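Local coordinates for nucleoside-diphosphate sugar epimerase (SulA family) (PDB 3OH8), which probably acts as a nucleoside-diphosphate sugar epimerase of the NAD-dependent epimerase/dehydratase family, with a Rossmann-type domain, at residues Y258-E269 with L410-A419; K329-I340 with A364-M375. All coordinates share one frame; numbering follows the deposited sequence.

Contact 1. Residues Y258-E269 with L410-A419; sequences YGHDRGDEILTE and LASQRTAPAA
Ala416 N reaches Leu267 O over 2.7 Å, almost straight (176° at the hydrogen), in a short parallel strand pairing that joins the epimerase-family part of the chain to the DUF1731 segment. Leu267 N closes the pairing on Arg414 O at 2.9 Å, arriving from above that carbonyl's plane. Nearer the start of both segments, Ser412 is held through both backbone ends: its N goes to His260 O and its O takes Arg262 N. Between these two places a type II' turn, Arg262 to Glu265, takes 258-269 round a corner, and a water fills in, donating to Gly263 O and Glu265 O while accepting from Arg414 N. Arg414 lies fully extended, its CG anti to the backbone N (chi1 -169°), which carries the guanidinium out from the strand, nearly across its direction, until NH1 meets Asp264 O at 3.0 Å, in the carbonyl plane on a lone pair. Ile266 CG1 sits over one face of that guanidinium. At the 269/419 end the chain of Glu269 bends at chi2, and OE1 accepts from Ala419 N in the first turn of helix 418-422; OE2 takes Asn363 N. Beside it, Thr268 CG2 presses on Ala418 CB at 3.4 Å, tighter than ordinary carbon contact.

Contact 2. Residues K329-I340 with A364-M375; sequences KFGDGTSWFSWI and AVAPNPVSNADM
Ala366 CB is the bump that sits on Trp339, 3.4 Å from the centroid of the six-membered ring and 15° off its normal, a CH-pi contact over the face. The indole gets there although its CB points away from 364-375: with CG between the backbone N and the carbonyl carbon (chi1 65°), the ring folds back, and NE1 donates to Asn368 O at 2.8 Å. The loop 366-369 thus wraps the indole, bonded at its edge and packed on one face. A second fit involves Phe337, whose ring carries the selenium of Met375 (selenomethionine) over one face, SE to centroid 3.9 Å, while Val370 CG2 comes at the edge. On the other side of the strand pair, Trp336 lays its CE3 against Pro369 CB at 4.2 Å. Gly333, with no side chain, lets Ala373 settle against its backbone, CB to CA 4.0 Å, and Ala373 N bonds to Gly333 O. Phe337 N donates to Val370 O at 2.7 Å, the firm bond of a hydrogen-bonded antiparallel pair. Strand 370-371 then passes directly into helix 372-378, N-capped by Ser371 OG on Asp374 N, an antiparallel addition beside the otherwise parallel sheet of a Rossmann-type fold.

How the contacts relate
Contacts 1 and 2 have centres 11 Å apart and meet along 336-338. Trp336 turns its backbone toward contact 1, where Gln413 N lies 3.0 Å from Trp336 O, a probable hydrogen bond, and Ser412 OG bonds to Trp336 N; the next residue, Phe337, pairs within contact 2. The Trp336 indole reaches across as well, NE1 standing 2.9 Å from Asp264 OD1, another probable hydrogen bond. Two residues on from Trp336, the hydroxyls of Ser338 and Thr415 are hydrogen-bonded. Strand 412-415 is therefore tied to both 258-269 and 329-340. Both segments of contact 2 fall within the 140 residues that separate the two segments of contact 1.

Contact 1. Residues Y258-E269 with L410-A419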
# COMPACT_ATOMS: atom_id res chain seq x y z
N TYR A 258 13.11 0.75 20.42
CA TYR A 258 12.75 0.57 21.82
C TYR A 258 13.40 -0.67 22.41
O TYR A 258 13.23 -0.97 23.61
CB TYR A 258 11.22 0.51 21.98
CG TYR A 258 10.54 1.74 21.44
CD1 TYR A 258 10.70 2.97 22.06
CD2 TYR A 258 9.78 1.67 20.27
CE1 TYR A 258 10.10 4.11 21.55
CE2 TYR A 258 9.17 2.81 19.75
CZ TYR A 258 9.34 4.02 20.39
OH TYR A 258 8.76 5.13 19.89
N GLY A 259 14.14 -1.38 21.58
CA GLY A 259 14.73 -2.64 21.99
C GLY A 259 13.84 -3.78 21.53
O GLY A 259 12.67 -3.57 21.19
N HIS A 260 14.39 -4.98 21.52
CA HIS A 260 13.64 -6.13 21.03
C HIS A 260 12.58 -6.59 22.02
O HIS A 260 11.58 -7.20 21.62
CB HIS A 260 14.59 -7.28 20.63
CG HIS A 260 15.08 -8.11 21.77
ND1 HIS A 260 14.51 -9.32 22.11
CD2 HIS A 260 16.10 -7.92 22.64
CE1 HIS A 260 15.15 -9.83 23.15
NE2 HIS A 260 16.12 -9.00 23.49
N ASP A 261 12.75 -6.27 23.29
CA ASP A 261 11.86 -6.81 24.32
C ASP A 261 11.65 -5.86 25.49
O ASP A 261 12.54 -5.70 26.32
CB ASP A 261 12.44 -8.14 24.81
CG ASP A 261 11.56 -8.83 25.83
OD1 ASP A 261 10.50 -8.28 26.21
OD2 ASP A 261 11.94 -9.94 26.26
N ARG A 262 10.47 -5.23 25.56
CA ARG A 262 10.12 -4.32 26.66
C ARG A 262 8.94 -4.82 27.52
O ARG A 262 8.37 -4.07 28.30
CB ARG A 262 9.81 -2.90 26.15
CG ARG A 262 11.01 -2.14 25.57
CD ARG A 262 11.91 -1.56 26.66
NE ARG A 262 11.49 -0.24 27.11
CZ ARG A 262 11.90 0.91 26.57
NH1 ARG A 262 12.74 0.91 25.54
NH2 ARG A 262 11.47 2.07 27.07
N GLY A 263 8.59 -6.09 27.37
CA GLY A 263 7.54 -6.67 28.19
C GLY A 263 6.18 -6.06 27.95
O GLY A 263 5.72 -5.95 26.81
N ASP A 264 5.52 -5.64 29.03
CA ASP A 264 4.18 -5.07 28.93
C ASP A 264 4.18 -3.55 28.91
O ASP A 264 3.12 -2.93 28.92
CB ASP A 264 3.30 -5.58 30.06
CG ASP A 264 2.96 -7.06 29.92
OD1 ASP A 264 3.10 -7.61 28.81
OD2 ASP A 264 2.53 -7.66 30.93
N GLU A 265 5.37 -2.95 28.86
CA GLU A 265 5.47 -1.49 28.84
C GLU A 265 4.91 -0.95 27.53
O GLU A 265 5.27 -1.43 26.45
CB GLU A 265 6.92 -1.05 29.00
CG GLU A 265 7.11 0.45 28.96
CD GLU A 265 8.57 0.84 28.93
OE1 GLU A 265 9.41 -0.07 29.06
OE2 GLU A 265 8.87 2.04 28.76
N ILE A 266 4.01 0.02 27.63
CA ILE A 266 3.42 0.62 26.44
C ILE A 266 4.42 1.60 25.87
O ILE A 266 4.82 2.55 26.54
CB ILE A 266 2.11 1.35 26.78
CG1 ILE A 266 1.02 0.33 27.15
CG2 ILE A 266 1.66 2.21 25.62
CD1 ILE A 266 -0.28 0.97 27.59
N LEU A 267 4.84 1.37 24.63
CA LEU A 267 5.88 2.19 24.02
C LEU A 267 5.31 3.33 23.18
O LEU A 267 4.56 3.11 22.23
CB LEU A 267 6.82 1.32 23.18
CG LEU A 267 7.44 0.15 23.96
CD1 LEU A 267 8.00 -0.91 23.01
CD2 LEU A 267 8.53 0.68 24.91
N THR A 268 5.69 4.55 23.54
CA THR A 268 5.23 5.76 22.88
C THR A 268 6.46 6.49 22.35
O THR A 268 7.58 6.15 22.70
CB THR A 268 4.52 6.67 23.91
OG1 THR A 268 3.24 6.11 24.22
CG2 THR A 268 4.32 8.06 23.36
N GLU A 269 6.26 7.50 21.51
CA GLU A 269 7.41 8.25 21.02
C GLU A 269 8.13 8.96 22.17
O GLU A 269 9.22 9.52 21.99
CB GLU A 269 6.98 9.24 19.93
CG GLU A 269 6.40 8.55 18.66
CD GLU A 269 4.91 8.24 18.77
OE1 GLU A 269 4.30 8.48 19.83
OE2 GLU A 269 4.33 7.74 17.77
N LEU A 410 10.17 -13.77 19.33
CA LEU A 410 11.29 -13.47 20.20
C LEU A 410 11.27 -11.99 20.59
O LEU A 410 11.84 -11.60 21.61
CB LEU A 410 12.63 -13.86 19.58
CG LEU A 410 12.87 -15.37 19.53
CD1 LEU A 410 14.22 -15.67 18.95
CD2 LEU A 410 12.75 -15.97 20.92
N ALA A 411 10.62 -11.18 19.77
CA ALA A 411 10.42 -9.77 20.09
C ALA A 411 9.12 -9.57 20.86
O ALA A 411 8.18 -10.36 20.74
CB ALA A 411 10.44 -8.91 18.80
N SER A 412 9.07 -8.51 21.65
CA SER A 412 7.86 -8.13 22.37
C SER A 412 7.86 -6.62 22.50
O SER A 412 8.60 -6.05 23.30
CB SER A 412 7.82 -8.77 23.76
OG SER A 412 6.63 -8.45 24.44
N GLN A 413 7.05 -5.97 21.68
CA GLN A 413 7.02 -4.52 21.63
C GLN A 413 5.56 -4.08 21.65
O GLN A 413 4.83 -4.27 20.67
CB GLN A 413 7.76 -4.01 20.38
CG GLN A 413 9.26 -4.31 20.42
CD GLN A 413 9.83 -4.76 19.08
OE1 GLN A 413 11.03 -4.60 18.82
NE2 GLN A 413 8.99 -5.34 18.23
N ARG A 414 5.14 -3.53 22.79
CA ARG A 414 3.77 -3.10 22.96
C ARG A 414 3.65 -1.64 22.55
O ARG A 414 3.38 -0.77 23.39
CB ARG A 414 3.31 -3.31 24.41
CG ARG A 414 1.81 -3.14 24.63
CD ARG A 414 1.46 -3.29 26.11
NE ARG A 414 0.02 -3.24 26.32
CZ ARG A 414 -0.57 -3.36 27.51
NH1 ARG A 414 0.16 -3.55 28.60
NH2 ARG A 414 -1.90 -3.29 27.59
N THR A 415 3.84 -1.38 21.26
CA THR A 415 3.94 -0.02 20.76
C THR A 415 2.55 0.64 20.59
O THR A 415 1.57 -0.01 20.21
CB THR A 415 4.70 0.03 19.41
OG1 THR A 415 5.76 -0.94 19.42
CG2 THR A 415 5.29 1.41 19.19
N ALA A 416 2.48 1.93 20.90
CA ALA A 416 1.29 2.72 20.62
C ALA A 416 1.64 3.85 19.65
O ALA A 416 2.71 4.47 19.76
CB ALA A 416 0.68 3.29 21.92
N PRO A 417 0.76 4.10 18.67
CA PRO A 417 0.92 5.24 17.76
C PRO A 417 0.42 6.52 18.43
O PRO A 417 -0.54 7.15 17.96
CB PRO A 417 0.06 4.86 16.56
CG PRO A 417 -1.05 4.01 17.17
CD PRO A 417 -0.45 3.31 18.38
N ALA A 418 1.05 6.90 19.53
CA ALA A 418 0.56 8.01 20.35
C ALA A 418 0.55 9.33 19.59
O ALA A 418 -0.41 10.10 19.68
CB ALA A 418 1.39 8.13 21.64
N ALA A 419 1.63 9.60 18.86
CA ALA A 419 1.77 10.85 18.14
C ALA A 419 0.67 10.98 17.06
O ALA A 419 0.10 12.06 16.87
CB ALA A 419 3.15 10.93 17.52
O HOH W 1 6.63 -3.47 25.28

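Contact 2. Residues K329-I340 with A364-M375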
# COMPACT_ATOMS: atom_id res chain seq x y z
N LYS A 329 1.79 -21.52 18.82
CA LYS A 329 2.18 -20.41 19.68
C LYS A 329 3.59 -20.57 20.27
O LYS A 329 4.02 -21.69 20.58
CB LYS A 329 1.12 -20.21 20.76
CG LYS A 329 1.64 -19.93 22.14
CD LYS A 329 0.91 -20.81 23.14
CE LYS A 329 0.91 -20.20 24.52
NZ LYS A 329 0.18 -21.05 25.50
N PHE A 330 4.29 -19.46 20.41
CA PHE A 330 5.68 -19.47 20.86
C PHE A 330 5.82 -19.22 22.37
O PHE A 330 5.39 -18.18 22.89
CB PHE A 330 6.50 -18.44 20.07
CG PHE A 330 8.00 -18.59 20.22
CD1 PHE A 330 8.77 -19.10 19.19
CD2 PHE A 330 8.63 -18.19 21.39
CE1 PHE A 330 10.15 -19.23 19.33
CE2 PHE A 330 10.01 -18.32 21.54
CZ PHE A 330 10.77 -18.84 20.51
N GLY A 331 6.43 -20.18 23.07
CA GLY A 331 6.63 -20.06 24.50
C GLY A 331 5.36 -19.68 25.25
O GLY A 331 4.34 -20.35 25.13
N ASP A 332 5.46 -18.59 26.02
CA ASP A 332 4.35 -17.98 26.78
C ASP A 332 3.11 -17.65 25.95
O ASP A 332 1.98 -17.72 26.44
CB ASP A 332 4.83 -16.65 27.38
CG ASP A 332 4.77 -16.64 28.88
OD1 ASP A 332 4.16 -17.56 29.46
OD2 ASP A 332 5.32 -15.69 29.48
N GLY A 333 3.33 -17.22 24.71
CA GLY A 333 2.28 -16.62 23.92
C GLY A 333 2.05 -15.16 24.29
O GLY A 333 1.23 -14.48 23.67
N THR A 334 2.76 -14.66 25.30
CA THR A 334 2.52 -13.29 25.78
C THR A 334 3.32 -12.21 25.04
O THR A 334 3.15 -11.03 25.32
CB THR A 334 2.80 -13.13 27.30
OG1 THR A 334 4.20 -13.29 27.55
CG2 THR A 334 2.00 -14.15 28.11
N SER A 335 4.19 -12.61 24.11
CA SER A 335 4.99 -11.66 23.34
C SER A 335 4.10 -10.72 22.53
O SER A 335 3.19 -11.17 21.84
CB SER A 335 5.94 -12.40 22.39
OG SER A 335 7.05 -12.90 23.11
N TRP A 336 4.37 -9.42 22.61
CA TRP A 336 3.55 -8.42 21.92
C TRP A 336 4.03 -8.23 20.49
O TRP A 336 5.19 -7.91 20.24
CB TRP A 336 3.56 -7.08 22.66
CG TRP A 336 2.78 -7.06 23.95
CD1 TRP A 336 3.28 -7.15 25.22
CD2 TRP A 336 1.36 -6.93 24.09
NE1 TRP A 336 2.26 -7.07 26.14
CE2 TRP A 336 1.07 -6.95 25.47
CE3 TRP A 336 0.30 -6.81 23.18
CZ2 TRP A 336 -0.23 -6.84 25.97
CZ3 TRP A 336 -0.99 -6.71 23.68
CH2 TRP A 336 -1.25 -6.73 25.05
N PHE A 337 3.11 -8.43 19.55
CA PHE A 337 3.40 -8.34 18.13
C PHE A 337 2.99 -6.94 17.66
O PHE A 337 1.82 -6.60 17.66
CB PHE A 337 2.61 -9.42 17.38
CG PHE A 337 2.87 -9.45 15.90
CD1 PHE A 337 4.15 -9.59 15.41
CD2 PHE A 337 1.82 -9.37 15.00
CE1 PHE A 337 4.39 -9.63 14.05
CE2 PHE A 337 2.05 -9.41 13.63
CZ PHE A 337 3.34 -9.54 13.16
N SER A 338 3.98 -6.13 17.31
CA SER A 338 3.77 -4.75 16.89
C SER A 338 3.66 -4.70 15.36
O SER A 338 4.66 -4.83 14.64
CB SER A 338 4.93 -3.89 17.40
OG SER A 338 4.89 -2.59 16.87
N TRP A 339 2.43 -4.53 14.87
CA TRP A 339 2.11 -4.73 13.45
C TRP A 339 1.45 -3.49 12.87
O TRP A 339 0.88 -2.69 13.60
CB TRP A 339 1.15 -5.90 13.29
CG TRP A 339 -0.18 -5.61 13.90
CD1 TRP A 339 -0.53 -5.80 15.21
CD2 TRP A 339 -1.34 -5.07 13.25
NE1 TRP A 339 -1.83 -5.39 15.41
CE2 TRP A 339 -2.36 -4.95 14.23
CE3 TRP A 339 -1.62 -4.66 11.94
CZ2 TRP A 339 -3.63 -4.44 13.93
CZ3 TRP A 339 -2.89 -4.16 11.65
CH2 TRP A 339 -3.88 -4.06 12.64
N ILE A 340 1.50 -3.36 11.54
CA ILE A 340 0.71 -2.35 10.85
C ILE A 340 0.33 -2.87 9.45
O ILE A 340 1.12 -3.55 8.80
CB ILE A 340 1.49 -1.01 10.75
CG1 ILE A 340 0.59 0.07 10.12
CG2 ILE A 340 2.82 -1.20 9.98
CD1 ILE A 340 1.14 1.50 10.22
N ALA A 364 4.86 4.09 13.60
CA ALA A 364 3.94 3.68 12.54
C ALA A 364 3.51 2.25 12.82
O ALA A 364 4.08 1.30 12.31
CB ALA A 364 4.59 3.78 11.17
N VAL A 365 2.51 2.13 13.70
CA VAL A 365 1.99 0.86 14.15
C VAL A 365 0.49 1.04 14.28
O VAL A 365 0.02 2.14 14.53
CB VAL A 365 2.56 0.47 15.55
CG1 VAL A 365 4.10 0.40 15.51
CG2 VAL A 365 2.08 1.47 16.61
N ALA A 366 -0.27 -0.03 14.08
CA ALA A 366 -1.70 0.03 14.33
C ALA A 366 -1.94 0.31 15.81
O ALA A 366 -1.11 -0.03 16.64
CB ALA A 366 -2.38 -1.28 13.89
N PRO A 367 -3.08 0.95 16.14
CA PRO A 367 -3.46 1.25 17.52
C PRO A 367 -3.49 0.01 18.42
O PRO A 367 -3.36 0.15 19.63
CB PRO A 367 -4.89 1.80 17.38
CG PRO A 367 -4.99 2.31 15.98
CD PRO A 367 -4.04 1.49 15.15
N ASN A 368 -3.65 -1.19 17.84
CA ASN A 368 -3.88 -2.40 18.63
C ASN A 368 -2.86 -3.53 18.43
O ASN A 368 -3.12 -4.48 17.68
CB ASN A 368 -5.29 -2.95 18.36
CG ASN A 368 -6.38 -2.00 18.82
OD1 ASN A 368 -6.46 -1.64 20.00
ND2 ASN A 368 -7.22 -1.57 17.89
N PRO A 369 -1.71 -3.46 19.13
CA PRO A 369 -0.79 -4.60 19.09
C PRO A 369 -1.45 -5.84 19.72
O PRO A 369 -2.33 -5.67 20.56
CB PRO A 369 0.41 -4.12 19.90
CG PRO A 369 -0.12 -3.01 20.77
CD PRO A 369 -1.23 -2.37 19.99
N VAL A 370 -1.06 -7.04 19.31
CA VAL A 370 -1.69 -8.26 19.83
C VAL A 370 -0.66 -9.23 20.36
O VAL A 370 0.52 -9.16 20.00
CB VAL A 370 -2.53 -8.99 18.74
CG1 VAL A 370 -3.65 -8.07 18.22
CG2 VAL A 370 -1.64 -9.45 17.61
N SER A 371 -1.09 -10.15 21.22
CA SER A 371 -0.21 -11.19 21.76
C SER A 371 0.13 -12.23 20.70
O SER A 371 -0.66 -12.48 19.78
CB SER A 371 -0.86 -11.88 22.95
OG SER A 371 -1.96 -12.67 22.54
N ASN A 372 1.29 -12.85 20.83
CA ASN A 372 1.64 -13.98 19.97
C ASN A 372 0.53 -15.02 19.95
O ASN A 372 0.18 -15.57 18.90
CB ASN A 372 2.97 -14.61 20.44
CG ASN A 372 3.20 -16.00 19.86
OD1 ASN A 372 3.61 -16.15 18.70
ND2 ASN A 372 2.93 -17.03 20.66
N ALA A 373 -0.04 -15.31 21.12
CA ALA A 373 -1.14 -16.26 21.23
C ALA A 373 -2.33 -15.83 20.37
O ALA A 373 -2.93 -16.65 19.68
CB ALA A 373 -1.57 -16.42 22.69
N ASP A 374 -2.66 -14.55 20.41
CA ASP A 374 -3.82 -14.06 19.65
C ASP A 374 -3.57 -14.08 18.15
O ASP A 374 -4.45 -14.47 17.38
CB ASP A 374 -4.26 -12.69 20.15
CG ASP A 374 -5.05 -12.77 21.44
OD1 ASP A 374 -5.63 -13.84 21.71
OD2 ASP A 374 -5.08 -11.77 22.19
N MSE A 375 -2.38 -13.66 17.73
CA MSE A 375 -1.99 -13.70 16.32
C MSE A 375 -2.11 -15.12 15.79
O MSE A 375 -2.54 -15.34 14.66
CB MSE A 375 -0.55 -13.20 16.15
CG MSE A 375 0.01 -13.37 14.75
SE MSE A 375 1.81 -13.14 14.69
CE MSE A 375 2.41 -14.73 15.26
O HOH W 2 0.31 -2.71 16.41